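Local coordinates for protein 3-oxoadipate enol-lactonase (Burkholderia xenovorans, PDB 2XUA) that probably hydrolyses 3-oxoadipate enol-lactone in bacterial catechol breakdown, using an alpha/beta-hydrolase scaffold, at residues L83-D87 / H113-I117; V9-L14 / E76-D81. All coordinates share one frame; numbering follows the deposited sequence.

In the fold
From the N terminus, the chain first forms a hairpin of strands 6-9 and 12-19 at one edge of the mixed sheet. Interaction 2 sets the turn of this hairpin (9-14) against the first part of helix 75-88 (76-81), closing a loop that contains strands 28-32 and 54-58. Interaction 1 starts further along that helix (83-87) and closes a second loop through strand 94-99 and helix 101-112 to the turn before strand 117-123. The two loops follow in series, neither nested nor crossed. Their centres lie about 12 Å apart and they touch, V9 CG2 packing on G84 CA. Helix 75-88 thus links the edge hairpin to the start of an inner strand, 117-123.

Interaction 1: residues L83-D87 / H113-I117; sequences LGLMD and HADRI
OD1 of D87 receives both terminal nitrogens of the R116 guanidinium: NH1 of R116 lies 2.7 Å from OD1 of D87, and NH2 of R116 lies 2.8 Å from that same oxygen. Together they form a salt bridge with a forked grip on one oxygen. The carboxylate and guanidinium planes are only 3° apart, yet the N-H angles are bent (133° at NH1, 129° at NH2), and the NH2 bond is weak. R116 reaches this position because its chain is bent at chi2 and chi3, which turns the guanidinium toward D87. Further bonds limit its freedom: NE is held by the backbone oxygen of A92 and NH1 also by that of I91, so the loop after helix 75-88 probably limits the rotation of the group that meets D87.

Selenomethionine M86 approaches from the opposite direction, its CB 3.6 Å from NH1 of R116 and its CE 3.6 Å from the backbone O of R116. The two methyls of L83 go to different partners. CD2 packs on the aliphatic part of R116, 3.8 Å from CG of R116, while CD1 sits over one face of the H113 ring in a CH-pi contact, 3.4 Å from the centroid and offset toward the NE2 rim. This surface contact joins helix 75-88 to the turn between helix 101-112 and strand 117-123, a helix-to-strand connection of the alpha/beta-hydrolase fold.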
ATOM      1  N   LEU B  83      12.854   0.222 -19.601  1.00 21.33           N
ATOM      2  CA  LEU B  83      14.055  -0.397 -20.179  1.00 22.08           C
ATOM      3  C   LEU B  83      15.277  -0.481 -19.274  1.00 21.14           C
ATOM      4  O   LEU B  83      15.873  -1.548 -19.180  1.00 22.23           O
ATOM      5  CB  LEU B  83      14.395   0.251 -21.517  1.00 22.68           C
ATOM      6  CG  LEU B  83      13.295   0.108 -22.523  1.00 24.35           C
ATOM      7  CD1 LEU B  83      13.721   1.007 -23.692  1.00 31.30           C
ATOM      8  CD2 LEU B  83      13.069  -1.337 -22.996  1.00 26.64           C
ATOM      9  N   GLY B  84      15.589   0.581 -18.562  1.00 20.17           N
ATOM     10  CA  GLY B  84      16.709   0.611 -17.643  1.00 22.05           C
ATOM     11  C   GLY B  84      16.511  -0.308 -16.449  1.00 22.42           C
ATOM     12  O   GLY B  84      17.458  -1.011 -16.004  1.00 22.31           O
ATOM     13  N   LEU B  85      15.274  -0.332 -15.925  1.00 21.52           N
ATOM     14  CA  LEU B  85      14.921  -1.335 -14.908  1.00 20.13           C
ATOM     15  C   LEU B  85      15.101  -2.773 -15.402  1.00 19.90           C
ATOM     16  O   LEU B  85      15.705  -3.609 -14.709  1.00 19.22           O
ATOM     17  CB  LEU B  85      13.461  -1.101 -14.450  1.00 18.47           C
ATOM     18  CG  LEU B  85      12.976  -1.951 -13.263  1.00 21.67           C
ATOM     19  CD1 LEU B  85      13.855  -1.812 -12.012  1.00 19.12           C
ATOM     20  CD2 LEU B  85      11.497  -1.609 -12.914  1.00 22.21           C
HETATM   21  N   MSE B  86      14.523  -3.092 -16.573  1.00 19.93           N
HETATM   22  CA  MSE B  86      14.739  -4.420 -17.169  1.00 20.79           C
HETATM   23  C   MSE B  86      16.211  -4.738 -17.350  1.00 21.32           C
HETATM   24  O   MSE B  86      16.697  -5.814 -16.954  1.00 19.26           O
HETATM   25  CB  MSE B  86      14.039  -4.496 -18.498  1.00 21.01           C
HETATM   26  CG  MSE B  86      12.576  -4.747 -18.321  1.00 21.30           C
HETATM   27 SE   MSE B  86      11.663  -4.438 -19.996  1.00 29.73          SE
HETATM   28  CE  MSE B  86      12.370  -5.980 -20.994  1.00 21.46           C
ATOM     29  N   ASP B  87      16.939  -3.773 -17.913  1.00 21.76           N
ATOM     30  CA  ASP B  87      18.380  -3.932 -18.124  1.00 22.94           C
ATOM     31  C   ASP B  87      19.123  -4.232 -16.827  1.00 22.09           C
ATOM     32  O   ASP B  87      19.961  -5.161 -16.768  1.00 23.39           O
ATOM     33  CB  ASP B  87      18.947  -2.652 -18.759  1.00 22.94           C
ATOM     34  CG  ASP B  87      18.610  -2.531 -20.243  1.00 25.21           C
ATOM     35  OD1 ASP B  87      18.071  -3.479 -20.862  1.00 27.80           O
ATOM     36  OD2 ASP B  87      18.894  -1.459 -20.799  1.00 27.53           O
ATOM     37  N   HIS B 113      10.129  -0.667 -29.184  1.00 29.48           N
ATOM     38  CA  HIS B 113      11.001  -1.765 -28.645  1.00 29.48           C
ATOM     39  C   HIS B 113      10.405  -3.157 -28.751  1.00 29.17           C
ATOM     40  O   HIS B 113      10.419  -3.938 -27.773  1.00 29.46           O
ATOM     41  CB  HIS B 113      11.458  -1.457 -27.212  1.00 28.98           C
ATOM     42  CG  HIS B 113      12.101  -0.110 -27.040  1.00 29.02           C
ATOM     43  ND1 HIS B 113      11.380   1.044 -26.788  1.00 30.46           N
ATOM     44  CD2 HIS B 113      13.405   0.267 -27.064  1.00 27.15           C
ATOM     45  CE1 HIS B 113      12.211   2.067 -26.675  1.00 29.15           C
ATOM     46  NE2 HIS B 113      13.447   1.618 -26.813  1.00 29.80           N
ATOM     47  N   ALA B 114       9.884  -3.509 -29.927  1.00 28.43           N
ATOM     48  CA  ALA B 114       9.268  -4.808 -30.143  1.00 29.14           C
ATOM     49  C   ALA B 114      10.151  -5.993 -29.686  1.00 28.96           C
ATOM     50  O   ALA B 114       9.647  -7.041 -29.267  1.00 29.39           O
ATOM     51  CB  ALA B 114       8.916  -4.968 -31.564  1.00 29.72           C
ATOM     52  N   ASP B 115      11.464  -5.832 -29.798  1.00 28.41           N
ATOM     53  CA  ASP B 115      12.383  -6.959 -29.467  1.00 28.82           C
ATOM     54  C   ASP B 115      12.511  -7.177 -27.938  1.00 27.17           C
ATOM     55  O   ASP B 115      12.825  -8.286 -27.498  1.00 27.15           O
ATOM     56  CB  ASP B 115      13.784  -6.712 -30.031  1.00 29.55           C
ATOM     57  CG  ASP B 115      14.363  -5.416 -29.551  1.00 29.15           C
ATOM     58  OD1 ASP B 115      13.583  -4.590 -29.049  1.00 30.13           O
ATOM     59  OD2 ASP B 115      15.588  -5.213 -29.661  1.00 34.27           O
ATOM     60  N   ARG B 116      12.307  -6.094 -27.181  1.00 25.82           N
ATOM     61  CA  ARG B 116      12.160  -6.156 -25.718  1.00 23.47           C
ATOM     62  C   ARG B 116      10.795  -6.695 -25.207  1.00 24.04           C
ATOM     63  O   ARG B 116      10.656  -6.987 -23.990  1.00 22.94           O
ATOM     64  CB  ARG B 116      12.475  -4.791 -25.104  1.00 23.77           C
ATOM     65  CG  ARG B 116      13.873  -4.219 -25.382  1.00 19.89           C
ATOM     66  CD  ARG B 116      15.015  -5.258 -25.029  1.00 21.96           C
ATOM     67  NE  ARG B 116      15.226  -5.527 -23.594  1.00 20.42           N
ATOM     68  CZ  ARG B 116      15.830  -4.731 -22.721  1.00 21.35           C
ATOM     69  NH1 ARG B 116      16.005  -5.147 -21.463  1.00 19.97           N
ATOM     70  NH2 ARG B 116      16.303  -3.507 -23.063  1.00 20.49           N
ATOM     71  N   ILE B 117       9.794  -6.824 -26.093  1.00 24.43           N
ATOM     72  CA  ILE B 117       8.393  -7.089 -25.679  1.00 24.49           C
ATOM     73  C   ILE B 117       7.843  -8.401 -26.222  1.00 25.29           C
ATOM     74  O   ILE B 117       7.973  -8.682 -27.414  1.00 27.91           O
ATOM     75  CB  ILE B 117       7.431  -5.867 -26.074  1.00 24.32           C
ATOM     76  CG1 ILE B 117       7.806  -4.576 -25.372  1.00 24.47           C
ATOM     77  CG2 ILE B 117       5.970  -6.202 -25.815  1.00 25.08           C
ATOM     78  CD1 ILE B 117       7.932  -4.602 -23.813  1.00 21.01           C
TER

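Interaction 2: residues V9-L14 / E76-D81; sequences VNGTEL and EQLTGD
The side chains of N10 and D81 cross at about a right angle, where the beta hairpin of strands 6-9 and 12-19, at the edge of the alpha/beta-hydrolase sheet, rests on helix 75-88. A type I' turn from V9 to T12, closed by the V9 N to T12 O and T12 N to V9 O backbone bonds, carries N10 toward the helix. With chi1 at -152°, CG of N10 lies roughly opposite the backbone N, and the amide extends over the helix backbone. Its ND2 donates to OD1 of D81 across 3.0 Å, in a fairly straight bond (161° at the hydrogen). The planes show how the groups are turned: amide and carboxylate stand 86° apart, the acceptor lies almost in the amide plane, and the donor comes from above the carboxylate plane.

G80 has no side chain in the path of the amide, and ND2 of N10 comes within 3.4 Å of C of G80. The other carboxylate oxygen, OD2 of D81, forms a salt bridge with R61, so D81 links the hairpin turn to the loop after strand 54-58. Aliphatic groups of the hairpin pack beside this polar pair. L14, its side chain crossing that of D81 at about a right angle, brings CD1 to 3.9 Å from CB of D81. V9 presents one branch to the helix backbone, its CG2 lying 3.7 Å from the backbone O of D81.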
ATOM      1  N   VAL B   9      18.312   4.260 -12.517  1.00 28.23           N
ATOM      2  CA  VAL B   9      18.074   3.942 -13.898  1.00 29.81           C
ATOM      3  C   VAL B   9      17.660   5.196 -14.662  1.00 31.03           C
ATOM      4  O   VAL B   9      16.877   5.971 -14.149  1.00 30.16           O
ATOM      5  CB  VAL B   9      16.974   2.847 -14.043  1.00 30.23           C
ATOM      6  CG1 VAL B   9      15.796   3.145 -13.206  1.00 30.53           C
ATOM      7  CG2 VAL B   9      16.521   2.779 -15.446  1.00 33.65           C
ATOM      8  N   ASN B  10      18.203   5.409 -15.875  1.00 32.58           N
ATOM      9  CA  ASN B  10      17.739   6.515 -16.767  1.00 33.77           C
ATOM     10  C   ASN B  10      17.812   7.874 -16.050  1.00 33.61           C
ATOM     11  O   ASN B  10      16.967   8.752 -16.270  1.00 34.42           O
ATOM     12  CB  ASN B  10      16.295   6.215 -17.280  1.00 33.30           C
ATOM     13  CG  ASN B  10      15.965   6.847 -18.652  1.00 37.31           C
ATOM     14  OD1 ASN B  10      16.838   7.056 -19.526  1.00 36.31           O
ATOM     15  ND2 ASN B  10      14.663   7.125 -18.853  1.00 36.08           N
ATOM     16  N   GLY B  11      18.825   8.052 -15.206  1.00 33.47           N
ATOM     17  CA  GLY B  11      18.984   9.281 -14.429  1.00 33.40           C
ATOM     18  C   GLY B  11      17.958   9.542 -13.323  1.00 33.03           C
ATOM     19  O   GLY B  11      17.790  10.694 -12.903  1.00 33.30           O
ATOM     20  N   THR B  12      17.284   8.487 -12.843  1.00 32.28           N
ATOM     21  CA  THR B  12      16.468   8.541 -11.593  1.00 31.50           C
ATOM     22  C   THR B  12      16.698   7.295 -10.757  1.00 30.24           C
ATOM     23  O   THR B  12      17.466   6.435 -11.138  1.00 30.63           O
ATOM     24  CB  THR B  12      14.929   8.375 -11.793  1.00 31.92           C
ATOM     25  OG1 THR B  12      14.556   8.128 -13.158  1.00 35.40           O
ATOM     26  CG2 THR B  12      14.133   9.422 -11.102  1.00 29.60           C
ATOM     27  N   GLU B  13      15.916   7.170  -9.684  1.00 28.88           N
ATOM     28  CA  GLU B  13      15.862   5.998  -8.829  1.00 28.13           C
ATOM     29  C   GLU B  13      14.408   5.461  -8.732  1.00 25.77           C
ATOM     30  O   GLU B  13      13.497   6.196  -8.347  1.00 24.06           O
ATOM     31  CB  GLU B  13      16.367   6.381  -7.440  1.00 29.48           C
ATOM     32  CG  GLU B  13      16.598   5.210  -6.493  1.00 33.63           C
ATOM     33  CD  GLU B  13      17.263   5.643  -5.170  1.00 40.19           C
ATOM     34  OE1 GLU B  13      17.629   6.841  -5.002  1.00 42.18           O
ATOM     35  OE2 GLU B  13      17.418   4.795  -4.278  1.00 39.85           O
ATOM     36  N   LEU B  14      14.199   4.193  -9.086  1.00 23.11           N
ATOM     37  CA  LEU B  14      12.871   3.588  -9.021  1.00 19.68           C
ATOM     38  C   LEU B  14      12.769   2.476  -7.991  1.00 18.89           C
ATOM     39  O   LEU B  14      13.582   1.563  -7.980  1.00 17.43           O
ATOM     40  CB  LEU B  14      12.462   3.009 -10.372  1.00 19.97           C
ATOM     41  CG  LEU B  14      12.577   3.917 -11.622  1.00 23.05           C
ATOM     42  CD1 LEU B  14      12.412   3.093 -12.872  1.00 21.72           C
ATOM     43  CD2 LEU B  14      11.561   5.045 -11.568  1.00 18.03           C
ATOM     44  N   GLU B  76       9.366   9.378 -23.446  1.00 27.17           N
ATOM     45  CA  GLU B  76      10.714   8.791 -23.599  1.00 26.06           C
ATOM     46  C   GLU B  76      11.411   8.554 -22.279  1.00 25.93           C
ATOM     47  O   GLU B  76      12.214   7.602 -22.157  1.00 26.67           O
ATOM     48  CB  GLU B  76      11.667   9.643 -24.484  1.00 26.79           C
ATOM     49  CG  GLU B  76      11.248   9.757 -25.921  1.00 26.27           C
ATOM     50  CD  GLU B  76      10.085  10.716 -26.161  1.00 28.20           C
ATOM     51  OE1 GLU B  76       9.981  11.701 -25.428  1.00 26.33           O
ATOM     52  OE2 GLU B  76       9.264  10.457 -27.067  1.00 27.09           O
ATOM     53  N   GLN B  77      11.195   9.411 -21.298  1.00 24.28           N
ATOM     54  CA  GLN B  77      11.779   9.126 -20.010  1.00 24.20           C
ATOM     55  C   GLN B  77      11.051   7.872 -19.440  1.00 23.82           C
ATOM     56  O   GLN B  77      11.671   6.941 -18.890  1.00 22.63           O
ATOM     57  CB  GLN B  77      11.642  10.278 -19.033  1.00 24.43           C
ATOM     58  CG  GLN B  77      12.764  11.358 -19.150  1.00 28.50           C
ATOM     59  CD  GLN B  77      12.335  12.637 -18.489  1.00 30.45           C
ATOM     60  OE1 GLN B  77      11.138  12.905 -18.406  1.00 28.14           O
ATOM     61  NE2 GLN B  77      13.300  13.429 -17.991  1.00 32.64           N
ATOM     62  N   LEU B  78       9.742   7.858 -19.585  1.00 22.84           N
ATOM     63  CA  LEU B  78       8.944   6.765 -19.022  1.00 22.39           C
ATOM     64  C   LEU B  78       9.255   5.432 -19.659  1.00 23.36           C
ATOM     65  O   LEU B  78       9.273   4.402 -18.978  1.00 24.96           O
ATOM     66  CB  LEU B  78       7.441   7.082 -19.064  1.00 21.78           C
ATOM     67  CG  LEU B  78       6.949   8.358 -18.361  1.00 20.05           C
ATOM     68  CD1 LEU B  78       5.508   8.529 -18.760  1.00 16.79           C
ATOM     69  CD2 LEU B  78       7.064   8.314 -16.819  1.00 18.85           C
ATOM     70  N   THR B  79       9.481   5.423 -20.953  1.00 22.85           N
ATOM     71  CA  THR B  79       9.816   4.206 -21.643  1.00 24.94           C
ATOM     72  C   THR B  79      11.224   3.741 -21.199  1.00 24.71           C
ATOM     73  O   THR B  79      11.441   2.543 -20.942  1.00 24.06           O
ATOM     74  CB  THR B  79       9.733   4.409 -23.153  1.00 25.58           C
ATOM     75  OG1 THR B  79       8.398   4.768 -23.518  1.00 29.03           O
ATOM     76  CG2 THR B  79       9.993   3.101 -23.918  1.00 29.27           C
ATOM     77  N   GLY B  80      12.153   4.689 -21.105  1.00 23.04           N
ATOM     78  CA  GLY B  80      13.531   4.411 -20.768  1.00 24.28           C
ATOM     79  C   GLY B  80      13.688   3.951 -19.324  1.00 23.62           C
ATOM     80  O   GLY B  80      14.616   3.201 -18.975  1.00 22.04           O
ATOM     81  N   ASP B  81      12.762   4.403 -18.485  1.00 22.84           N
ATOM     82  CA  ASP B  81      12.688   3.920 -17.138  1.00 22.86           C
ATOM     83  C   ASP B  81      12.446   2.396 -17.138  1.00 21.37           C
ATOM     84  O   ASP B  81      13.135   1.696 -16.407  1.00 22.00           O
ATOM     85  CB  ASP B  81      11.603   4.664 -16.371  1.00 22.56           C
ATOM     86  CG  ASP B  81      12.024   6.062 -16.010  1.00 25.60           C
ATOM     87  OD1 ASP B  81      13.201   6.467 -16.280  1.00 25.77           O
ATOM     88  OD2 ASP B  81      11.217   6.759 -15.399  1.00 23.86           O
TER